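Local coordinates for membrane-associated protein VP24 (Marburg virus - Musoke, Kenya, 1980, PDB 4OR8) that is thought to act as a minor matrix protein of the virion, with a role in nucleocapsid assembly and virus budding, at residues 49-53 against 62-66; 132-136 against 150-155; 121-125 against 165-169. One frame throughout, in Å; residues are numbered along the deposited sequence.

Interaction 1: 49-53 against 62-66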
ATOM      1  N   VAL B  49      -8.493  -4.295  15.071  1.00 32.08           N
ATOM      2  CA  VAL B  49      -8.169  -5.495  14.313  1.00 24.21           C
ATOM      3  C   VAL B  49      -7.055  -5.243  13.309  1.00 29.40           C
ATOM      4  O   VAL B  49      -7.226  -4.496  12.347  1.00 40.29           O
ATOM      5  CB  VAL B  49      -9.396  -6.032  13.570  1.00 25.27           C
ATOM      6  CG1 VAL B  49      -9.030  -7.285  12.796  1.00 36.85           C
ATOM      7  CG2 VAL B  49     -10.520  -6.313  14.552  1.00 24.23           C
ATOM      8  N   GLY B  50      -5.909  -5.867  13.545  1.00 30.81           N
ATOM      9  CA  GLY B  50      -4.779  -5.733  12.648  1.00 29.73           C
ATOM     10  C   GLY B  50      -3.933  -4.500  12.903  1.00 34.87           C
ATOM     11  O   GLY B  50      -3.011  -4.210  12.141  1.00 35.15           O
ATOM     12  N   GLY B  51      -4.240  -3.769  13.971  1.00 22.91           N
ATOM     13  CA  GLY B  51      -3.456  -2.598  14.321  1.00 27.62           C
ATOM     14  C   GLY B  51      -4.170  -1.595  15.205  1.00 24.84           C
ATOM     15  O   GLY B  51      -4.633  -1.930  16.294  1.00 32.58           O
ATOM     16  N   TRP B  52      -4.257  -0.355  14.736  1.00 31.04           N
ATOM     17  CA  TRP B  52      -4.840   0.716  15.537  1.00 30.15           C
ATOM     18  C   TRP B  52      -5.846   1.554  14.765  1.00 22.09           C
ATOM     19  O   TRP B  52      -5.888   1.537  13.537  1.00 27.65           O
ATOM     20  CB  TRP B  52      -3.748   1.649  16.063  1.00 23.48           C
ATOM     21  CG  TRP B  52      -2.616   0.955  16.737  1.00 23.84           C
ATOM     22  CD1 TRP B  52      -2.505   0.668  18.064  1.00 23.27           C
ATOM     23  CD2 TRP B  52      -1.423   0.464  16.116  1.00 21.50           C
ATOM     24  NE1 TRP B  52      -1.315   0.028  18.310  1.00 29.79           N
ATOM     25  CE2 TRP B  52      -0.634  -0.110  17.130  1.00 23.18           C
ATOM     26  CE3 TRP B  52      -0.949   0.456  14.802  1.00 32.66           C
ATOM     27  CZ2 TRP B  52       0.606  -0.690  16.871  1.00 23.23           C
ATOM     28  CZ3 TRP B  52       0.282  -0.119  14.546  1.00 31.48           C
ATOM     29  CH2 TRP B  52       1.047  -0.682  15.576  1.00 36.12           C
ATOM     30  N   THR B  53      -6.653   2.294  15.509  1.00 27.96           N
ATOM     31  CA  THR B  53      -7.501   3.316  14.926  1.00 18.06           C
ATOM     32  C   THR B  53      -7.158   4.654  15.560  1.00 28.54           C
ATOM     33  O   THR B  53      -7.085   4.774  16.783  1.00 27.69           O
ATOM     34  CB  THR B  53      -8.990   3.010  15.128  1.00 21.96           C
ATOM     35  OG1 THR B  53      -9.386   1.965  14.230  1.00 35.32           O
ATOM     36  CG2 THR B  53      -9.833   4.242  14.850  1.00 28.33           C
ATOM     37  N   HIS B  62      -7.075   3.952   9.863  1.00 22.19           N
ATOM     38  CA  HIS B  62      -6.869   2.540  10.148  1.00 19.24           C
ATOM     39  C   HIS B  62      -5.412   2.159   9.915  1.00 24.98           C
ATOM     40  O   HIS B  62      -4.982   1.996   8.774  1.00 29.85           O
ATOM     41  CB  HIS B  62      -7.780   1.681   9.277  1.00 21.43           C
ATOM     42  CG  HIS B  62      -9.236   1.983   9.448  1.00 36.18           C
ATOM     43  ND1 HIS B  62      -9.852   3.048   8.826  1.00 39.66           N
ATOM     44  CD2 HIS B  62     -10.197   1.362  10.170  1.00 36.06           C
ATOM     45  CE1 HIS B  62     -11.130   3.070   9.158  1.00 36.23           C
ATOM     46  NE2 HIS B  62     -11.365   2.056   9.973  1.00 39.70           N
ATOM     47  N   ILE B  63      -4.661   2.015  11.004  1.00 22.24           N
ATOM     48  CA  ILE B  63      -3.227   1.751  10.930  1.00 23.47           C
ATOM     49  C   ILE B  63      -2.908   0.284  11.167  1.00 28.21           C
ATOM     50  O   ILE B  63      -3.161  -0.236  12.252  1.00 26.50           O
ATOM     51  CB  ILE B  63      -2.444   2.562  11.982  1.00 24.99           C
ATOM     52  CG1 ILE B  63      -2.989   3.986  12.090  1.00 18.16           C
ATOM     53  CG2 ILE B  63      -0.956   2.555  11.662  1.00 20.73           C
ATOM     54  CD1 ILE B  63      -2.958   4.740  10.799  1.00 23.83           C
ATOM     55  N   PRO B  64      -2.341  -0.385  10.152  1.00 35.11           N
ATOM     56  CA  PRO B  64      -1.907  -1.784  10.231  1.00 25.08           C
ATOM     57  C   PRO B  64      -0.551  -1.956  10.915  1.00 33.87           C
ATOM     58  O   PRO B  64       0.227  -1.005  11.016  1.00 30.17           O
ATOM     59  CB  PRO B  64      -1.787  -2.200   8.758  1.00 22.91           C
ATOM     60  CG  PRO B  64      -2.427  -1.097   7.964  1.00 26.59           C
ATOM     61  CD  PRO B  64      -2.251   0.134   8.779  1.00 26.38           C
ATOM     62  N   ASN B  65      -0.276  -3.178  11.362  1.00 43.22           N
ATOM     63  CA  ASN B  65       0.999  -3.539  11.976  1.00 41.62           C
ATOM     64  C   ASN B  65       2.079  -3.835  10.943  1.00 44.76           C
ATOM     65  O   ASN B  65       3.143  -4.356  11.278  1.00 59.79           O
ATOM     66  CB  ASN B  65       0.818  -4.774  12.859  1.00 46.13           C
ATOM     67  CG  ASN B  65       0.396  -4.427  14.270  1.00 54.78           C
ATOM     68  OD1 ASN B  65       1.089  -3.694  14.971  1.00 57.58           O
ATOM     69  ND2 ASN B  65      -0.749  -4.956  14.695  1.00 47.32           N
ATOM     70  N   THR B  66       1.798  -3.497   9.691  1.00 36.94           N
ATOM     71  CA  THR B  66       2.637  -3.904   8.570  1.00 50.35           C
ATOM     72  C   THR B  66       4.006  -3.226   8.530  1.00 46.48           C
ATOM     73  O   THR B  66       4.115  -2.007   8.660  1.00 53.30           O
ATOM     74  CB  THR B  66       1.918  -3.656   7.225  1.00 51.22           C
ATOM     75  OG1 THR B  66       0.635  -4.293   7.245  1.00 51.59           O
ATOM     76  CG2 THR B  66       2.736  -4.205   6.064  1.00 52.32           C
TER
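The indole of Trp52 has the carbonyl oxygen of Pro64 at its edge, close to the ring plane, with CZ3 3.6 Å from that Pro64 O. The pair sits in a beta hairpin whose strands, 51-56 and 59-64, run antiparallel. Just after the second strand, the Asn65 side chain runs about perpendicular to that of Trp52, its amide plane 64° from the indole, and OD1 comes nearest to Trp52 CH2, obliquely to the ring, while Phe105 of helix 104-115 adds an edge-to-face ring contact. With Trp52 CG beside the backbone N (chi1 -50°), the benzo part of the indole swings over the partner strand, where CE3 lies 3.8 Å from CG2 of Ile63. On the other face of the sheet Thr53 and His62 lie side by side, pointing the same way. The His62 ring lies at the subunit boundary: it meets Trp83 of the second subunit; ND1 is weakly hydrogen-bonded to Glu245 of its own chain and NE2 weakly to Glu82 of the second subunit.

Trp52 and Ile63 form the hydrogen-bonded pair, Trp52 N reaching Ile63 O at 2.7 Å and Ile63 N reaching Trp52 O at 2.9 Å. Gly51 brings its CA to 3.2 Å from Ile63 O in a C-H...O contact. At the open end of the hairpin, Asn65 N makes a weak bond to Gly50 O, 3.0 Å long and bent to 135°.

Interaction 2: 132-136 against 150-155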
ATOM      1  N   ILE B 132      -3.866  29.096  15.009  1.00 26.65           N
ATOM      2  CA  ILE B 132      -4.325  27.907  15.715  1.00 23.98           C
ATOM      3  C   ILE B 132      -3.777  26.659  15.030  1.00 27.60           C
ATOM      4  O   ILE B 132      -3.234  25.767  15.686  1.00 25.17           O
ATOM      5  CB  ILE B 132      -5.861  27.840  15.776  1.00 27.13           C
ATOM      6  CG1 ILE B 132      -6.393  28.882  16.760  1.00 30.15           C
ATOM      7  CG2 ILE B 132      -6.322  26.453  16.188  1.00 23.51           C
ATOM      8  CD1 ILE B 132      -7.903  28.891  16.890  1.00 34.00           C
ATOM      9  N   VAL B 133      -3.911  26.615  13.708  1.00 19.14           N
ATOM     10  CA  VAL B 133      -3.375  25.518  12.909  1.00 19.63           C
ATOM     11  C   VAL B 133      -1.877  25.357  13.160  1.00 22.19           C
ATOM     12  O   VAL B 133      -1.355  24.241  13.196  1.00 25.27           O
ATOM     13  CB  VAL B 133      -3.645  25.730  11.403  1.00 21.48           C
ATOM     14  CG1 VAL B 133      -2.905  24.700  10.565  1.00 16.63           C
ATOM     15  CG2 VAL B 133      -5.139  25.667  11.118  1.00 18.89           C
ATOM     16  N   HIS B 134      -1.195  26.477  13.359  1.00 25.04           N
ATOM     17  CA  HIS B 134       0.227  26.453  13.666  1.00 25.47           C
ATOM     18  C   HIS B 134       0.492  25.750  14.994  1.00 27.59           C
ATOM     19  O   HIS B 134       1.404  24.929  15.101  1.00 23.99           O
ATOM     20  CB  HIS B 134       0.794  27.869  13.700  1.00 22.82           C
ATOM     21  CG  HIS B 134       2.268  27.920  13.939  1.00 38.61           C
ATOM     22  ND1 HIS B 134       2.816  28.370  15.122  1.00 46.57           N
ATOM     23  CD2 HIS B 134       3.312  27.574  13.149  1.00 38.92           C
ATOM     24  CE1 HIS B 134       4.133  28.302  15.048  1.00 50.06           C
ATOM     25  NE2 HIS B 134       4.460  27.823  13.862  1.00 53.68           N
ATOM     26  N   MET B 135      -0.309  26.075  16.002  1.00 26.78           N
ATOM     27  CA  MET B 135      -0.205  25.424  17.301  1.00 20.63           C
ATOM     28  C   MET B 135      -0.482  23.930  17.182  1.00 22.16           C
ATOM     29  O   MET B 135       0.237  23.117  17.760  1.00 24.00           O
ATOM     30  CB  MET B 135      -1.171  26.060  18.306  1.00 32.21           C
ATOM     31  CG  MET B 135      -0.703  27.391  18.870  1.00 37.72           C
ATOM     32  SD  MET B 135      -1.862  28.101  20.058  1.00 58.09           S
ATOM     33  CE  MET B 135      -3.083  28.829  18.971  1.00 35.34           C
ATOM     34  N   LEU B 136      -1.526  23.577  16.433  1.00 20.98           N
ATOM     35  CA  LEU B 136      -1.877  22.176  16.211  1.00 19.02           C
ATOM     36  C   LEU B 136      -0.735  21.437  15.537  1.00 15.12           C
ATOM     37  O   LEU B 136      -0.373  20.331  15.932  1.00 16.95           O
ATOM     38  CB  LEU B 136      -3.138  22.060  15.352  1.00 16.18           C
ATOM     39  CG  LEU B 136      -4.448  22.509  15.997  1.00 28.20           C
ATOM     40  CD1 LEU B 136      -5.605  22.393  15.012  1.00 23.78           C
ATOM     41  CD2 LEU B 136      -4.729  21.704  17.253  1.00 21.78           C
ATOM     42  N   ILE B 150      -6.436  24.480  23.789  1.00 43.79           N
ATOM     43  CA  ILE B 150      -6.424  25.854  23.303  1.00 44.05           C
ATOM     44  C   ILE B 150      -7.604  26.605  23.905  1.00 40.62           C
ATOM     45  O   ILE B 150      -8.702  26.056  24.016  1.00 43.50           O
ATOM     46  CB  ILE B 150      -6.512  25.906  21.765  1.00 36.39           C
ATOM     47  CG1 ILE B 150      -5.419  25.038  21.140  1.00 33.47           C
ATOM     48  CG2 ILE B 150      -6.401  27.337  21.263  1.00 41.47           C
ATOM     49  CD1 ILE B 150      -5.450  25.020  19.634  1.00 32.54           C
ATOM     50  N   SER B 151      -7.373  27.855  24.299  1.00 37.44           N
ATOM     51  CA  SER B 151      -8.404  28.670  24.936  1.00 37.47           C
ATOM     52  C   SER B 151      -9.665  28.793  24.084  1.00 45.40           C
ATOM     53  O   SER B 151      -9.591  29.073  22.887  1.00 39.52           O
ATOM     54  CB  SER B 151      -7.862  30.062  25.260  1.00 35.14           C
ATOM     55  OG  SER B 151      -8.885  30.885  25.791  1.00 45.19           O
ATOM     56  N   PRO B 152     -10.834  28.595  24.712  1.00 52.29           N
ATOM     57  CA  PRO B 152     -12.127  28.675  24.023  1.00 46.63           C
ATOM     58  C   PRO B 152     -12.381  30.063  23.450  1.00 38.87           C
ATOM     59  O   PRO B 152     -13.238  30.221  22.581  1.00 43.72           O
ATOM     60  CB  PRO B 152     -13.136  28.365  25.136  1.00 44.37           C
ATOM     61  CG  PRO B 152     -12.423  28.699  26.401  1.00 51.39           C
ATOM     62  CD  PRO B 152     -10.992  28.336  26.153  1.00 43.08           C
ATOM     63  N   ASN B 153     -11.639  31.055  23.933  1.00 45.56           N
ATOM     64  CA  ASN B 153     -11.751  32.416  23.427  1.00 38.60           C
ATOM     65  C   ASN B 153     -11.280  32.520  21.981  1.00 44.32           C
ATOM     66  O   ASN B 153     -11.913  33.186  21.159  1.00 39.59           O
ATOM     67  CB  ASN B 153     -10.965  33.383  24.314  1.00 30.05           C
ATOM     68  CG  ASN B 153     -11.623  33.606  25.663  1.00 39.74           C
ATOM     69  OD1 ASN B 153     -12.523  32.865  26.060  1.00 42.84           O
ATOM     70  ND2 ASN B 153     -11.175  34.632  26.377  1.00 49.17           N
ATOM     71  N   LEU B 154     -10.170  31.854  21.676  1.00 44.83           N
ATOM     72  CA  LEU B 154      -9.623  31.850  20.323  1.00 34.32           C
ATOM     73  C   LEU B 154     -10.423  30.923  19.420  1.00 35.65           C
ATOM     74  O   LEU B 154     -10.664  31.234  18.254  1.00 35.04           O
ATOM     75  CB  LEU B 154      -8.155  31.423  20.332  1.00 33.63           C
ATOM     76  CG  LEU B 154      -7.178  32.287  21.134  1.00 43.61           C
ATOM     77  CD1 LEU B 154      -5.763  31.746  21.001  1.00 43.40           C
ATOM     78  CD2 LEU B 154      -7.246  33.740  20.690  1.00 37.48           C
ATOM     79  N   LEU B 155     -10.831  29.782  19.968  1.00 29.89           N
ATOM     80  CA  LEU B 155     -11.624  28.814  19.220  1.00 37.91           C
ATOM     81  C   LEU B 155     -13.013  29.359  18.904  1.00 37.48           C
ATOM     82  O   LEU B 155     -13.584  29.062  17.856  1.00 39.53           O
ATOM     83  CB  LEU B 155     -11.753  27.507  20.005  1.00 33.48           C
ATOM     84  CG  LEU B 155     -10.465  26.743  20.317  1.00 38.38           C
ATOM     85  CD1 LEU B 155     -10.763  25.538  21.196  1.00 31.20           C
ATOM     86  CD2 LEU B 155      -9.773  26.315  19.036  1.00 34.99           C
TER
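Ile150 opens the contact between helix 127-142 and the start of helix 152-158, two helices that follow one another in the chain, joined by a connecting loop. Its side chain points toward the longer helix and splits its contacts between two branches. The CG1 branch is fully extended (chi2 179°), and this carries CD1 in between two residues one helical turn apart: it lies 3.8 Å from CG2 of Ile132 and 4.1 Å from CD2 of Leu136, whose side chain it crosses at about a right angle. The shorter branch, Ile150 CG2, meets the terminal methyl of Met135, CE, at 4.3 Å.

Ser151 follows as the N-cap of helix 152-158. Its OG accepts a weak hydrogen bond from Asn153 N at 3.3 Å, and its carbonyl oxygen takes up the amides of Leu154, weakly, and Leu155, so Ser151 caps the first turn through its side chain, weakly, and its backbone carbonyl. This turn brings two leucines against the same helix. Leu154 offers CB to CD1 of Ile132, 4.3 Å away, and CD1 to the Met135 methyl in a looser touch. Leu155 CD2 approaches Ile132 CD1 from another direction, at 3.8 Å. Ile132 is therefore shared: CG2 serves Ile150, and CD1, at the end of an extended branch (chi2 -180°), serves both leucines. The whole contact is apolar, with no hydrogen bond between the segments.

Leu136 also touches Leu116 and Ile148, so this side of helix 127-142 is covered by loops as well as by helix 152-158, while Val133 points away from the contact.

Interaction 3: 121-125 against 165-169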
ATOM      1  N   LEU B 121      -3.253  25.004   1.842  1.00 47.57           N
ATOM      2  CA  LEU B 121      -4.244  24.960   2.910  1.00 31.33           C
ATOM      3  C   LEU B 121      -4.311  26.264   3.702  1.00 36.40           C
ATOM      4  O   LEU B 121      -5.393  26.740   4.045  1.00 41.20           O
ATOM      5  CB  LEU B 121      -3.944  23.800   3.857  1.00 27.59           C
ATOM      6  CG  LEU B 121      -4.760  23.755   5.152  1.00 32.74           C
ATOM      7  CD1 LEU B 121      -6.258  23.776   4.852  1.00 44.65           C
ATOM      8  CD2 LEU B 121      -4.397  22.521   5.957  1.00 25.20           C
ATOM      9  N   GLN B 122      -3.146  26.837   3.978  1.00 28.89           N
ATOM     10  CA  GLN B 122      -3.036  28.008   4.834  1.00 30.50           C
ATOM     11  C   GLN B 122      -3.286  29.294   4.063  1.00 44.57           C
ATOM     12  O   GLN B 122      -3.066  30.399   4.565  1.00 53.82           O
ATOM     13  CB  GLN B 122      -1.656  28.027   5.472  1.00 44.27           C
ATOM     14  CG  GLN B 122      -1.416  26.843   6.364  1.00 30.94           C
ATOM     15  CD  GLN B 122      -0.019  26.834   6.892  1.00 55.47           C
ATOM     16  OE1 GLN B 122       0.934  27.088   6.154  1.00 77.71           O
ATOM     17  NE2 GLN B 122       0.125  26.562   8.183  1.00 73.98           N
ATOM     18  N   GLN B 123      -3.765  29.142   2.840  1.00 38.31           N
ATOM     19  CA  GLN B 123      -3.928  30.282   1.964  1.00 44.26           C
ATOM     20  C   GLN B 123      -5.353  30.828   2.057  1.00 47.57           C
ATOM     21  O   GLN B 123      -5.587  32.022   1.862  1.00 56.89           O
ATOM     22  CB  GLN B 123      -3.504  29.900   0.541  1.00 36.70           C
ATOM     23  CG  GLN B 123      -4.350  30.466  -0.560  1.00 45.56           C
ATOM     24  CD  GLN B 123      -5.505  29.554  -0.914  1.00 70.75           C
ATOM     25  OE1 GLN B 123      -5.787  28.584  -0.207  1.00 58.92           O
ATOM     26  NE2 GLN B 123      -6.179  29.859  -2.017  1.00 61.31           N
ATOM     27  N   SER B 124      -6.295  29.961   2.420  1.00 44.21           N
ATOM     28  CA  SER B 124      -7.695  30.358   2.547  1.00 46.23           C
ATOM     29  C   SER B 124      -8.190  30.349   3.994  1.00 38.67           C
ATOM     30  O   SER B 124      -9.396  30.394   4.247  1.00 37.69           O
ATOM     31  CB  SER B 124      -8.584  29.457   1.690  1.00 38.49           C
ATOM     32  OG  SER B 124      -8.401  28.096   2.035  1.00 39.59           O
ATOM     33  N   LEU B 125      -7.257  30.291   4.936  1.00 31.31           N
ATOM     34  CA  LEU B 125      -7.596  30.340   6.351  1.00 27.69           C
ATOM     35  C   LEU B 125      -7.515  31.771   6.859  1.00 28.75           C
ATOM     36  O   LEU B 125      -6.668  32.547   6.416  1.00 27.35           O
ATOM     37  CB  LEU B 125      -6.638  29.470   7.163  1.00 32.15           C
ATOM     38  CG  LEU B 125      -6.528  27.993   6.796  1.00 23.70           C
ATOM     39  CD1 LEU B 125      -5.526  27.299   7.706  1.00 22.55           C
ATOM     40  CD2 LEU B 125      -7.883  27.323   6.874  1.00 29.81           C
ATOM     41  N   LYS B 165     -14.190  22.809   7.876  1.00 22.53           N
ATOM     42  CA  LYS B 165     -14.422  22.175   6.586  1.00 22.73           C
ATOM     43  C   LYS B 165     -13.191  22.308   5.698  1.00 21.33           C
ATOM     44  O   LYS B 165     -12.731  21.333   5.103  1.00 18.67           O
ATOM     45  CB  LYS B 165     -15.624  22.817   5.895  1.00 29.09           C
ATOM     46  CG  LYS B 165     -16.612  21.824   5.326  1.00 32.94           C
ATOM     47  CD  LYS B 165     -17.596  21.361   6.383  1.00 29.32           C
ATOM     48  CE  LYS B 165     -18.601  22.452   6.691  1.00 35.82           C
ATOM     49  NZ  LYS B 165     -19.366  22.844   5.475  1.00 56.53           N
ATOM     50  N   ILE B 166     -12.663  23.525   5.621  1.00 20.76           N
ATOM     51  CA  ILE B 166     -11.485  23.807   4.812  1.00 19.66           C
ATOM     52  C   ILE B 166     -10.279  23.015   5.305  1.00 19.19           C
ATOM     53  O   ILE B 166      -9.518  22.457   4.510  1.00 18.15           O
ATOM     54  CB  ILE B 166     -11.161  25.319   4.808  1.00 26.99           C
ATOM     55  CG1 ILE B 166     -12.255  26.089   4.068  1.00 22.31           C
ATOM     56  CG2 ILE B 166      -9.808  25.586   4.165  1.00 31.78           C
ATOM     57  CD1 ILE B 166     -12.024  27.580   4.020  1.00 29.35           C
ATOM     58  N   LEU B 167     -10.124  22.954   6.623  1.00 18.12           N
ATOM     59  CA  LEU B 167      -9.008  22.237   7.226  1.00 13.00           C
ATOM     60  C   LEU B 167      -8.993  20.766   6.832  1.00 14.91           C
ATOM     61  O   LEU B 167      -7.945  20.225   6.488  1.00 21.10           O
ATOM     62  CB  LEU B 167      -9.038  22.370   8.745  1.00 15.31           C
ATOM     63  CG  LEU B 167      -7.892  21.646   9.450  1.00 19.35           C
ATOM     64  CD1 LEU B 167      -6.557  22.224   9.003  1.00 14.43           C
ATOM     65  CD2 LEU B 167      -8.047  21.711  10.966  1.00 13.68           C
ATOM     66  N   MET B 168     -10.157  20.127   6.875  1.00 15.77           N
ATOM     67  CA  MET B 168     -10.271  18.726   6.488  1.00 13.02           C
ATOM     68  C   MET B 168     -10.028  18.556   4.991  1.00 17.18           C
ATOM     69  O   MET B 168      -9.327  17.640   4.568  1.00 23.60           O
ATOM     70  CB  MET B 168     -11.641  18.170   6.871  1.00 11.18           C
ATOM     71  CG  MET B 168     -11.986  18.320   8.344  1.00 17.97           C
ATOM     72  SD  MET B 168     -10.794  17.536   9.455  1.00 27.17           S
ATOM     73  CE  MET B 168     -10.418  18.912  10.534  1.00 14.14           C
ATOM     74  N   ALA B 169     -10.606  19.446   4.190  1.00 16.82           N
ATOM     75  CA  ALA B 169     -10.430  19.400   2.741  1.00 12.09           C
ATOM     76  C   ALA B 169      -8.965  19.569   2.343  1.00 20.93           C
ATOM     77  O   ALA B 169      -8.491  18.957   1.381  1.00 19.88           O
ATOM     78  CB  ALA B 169     -11.286  20.461   2.069  1.00 16.02           C
TER
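Leu121, Ser124 and Leu125 pack a loop against a helix: they belong to the loop between helix 104-115 and helix 127-142, and they lie on Ile166 and Leu167 of helix 161-178. The contact is largely buried and joins parts of the helical region some forty residues apart in the chain. A type I beta turn from Leu121 to Ser124 folds the loop so that its two ends, rather than its middle, meet the helix; Gln122, at the turn, points away, and its carbonyl oxygen accepts a hydrogen bond from Arg130 NH2 of helix 127-142.

Leu121 uses both of its methyls. Its CG is anti to the backbone N (chi1 171°), which sends the branched end across to the helix. CD1 then lies 3.5 Å from the carbonyl oxygen of Ile166 and 4.0 Å from Ile166 CG2. CD2 meets CD1 of Leu167 at 3.7 Å, the two leucines inclined to one another. Leu167 also touches Phe129, so helix 127-142 also borders this apolar cluster.

Ile166 points its CB toward the loop and is the residue that all three loop side chains touch. Its CG1 branch extends beside the Ser124 backbone, CD1 lying 3.9 Å from Ser124 O. Leu125 slides past it in the opposite direction, its CD2 3.7 Å from Ile166 CG2. That same CG2 methyl also has Ser124 OG as a neighbour, at 3.6 Å.

Overall arrangement
Interactions 2 and 3 touch and lie in the same mainly helical part of the chain. Their centres are 15 Å apart, and interaction 2 is nested within the chain loop that interaction 3 closes. Val133 bridges them: from the helix of interaction 2, its CG2 lies 3.8 Å from Leu125 CD1 and 4.3 Å from Leu167 CD1, both in interaction 3. Helices 152-158 and 161-178, which carry the later segments of the two contacts, follow one another in the chain. Interaction 1 stands apart in the hairpin, its centre 30 Å from that of interaction 2 and 28 Å from that of interaction 3; the nearest atoms are about 17 and 14 Å away. Of the three, it alone meets the second subunit.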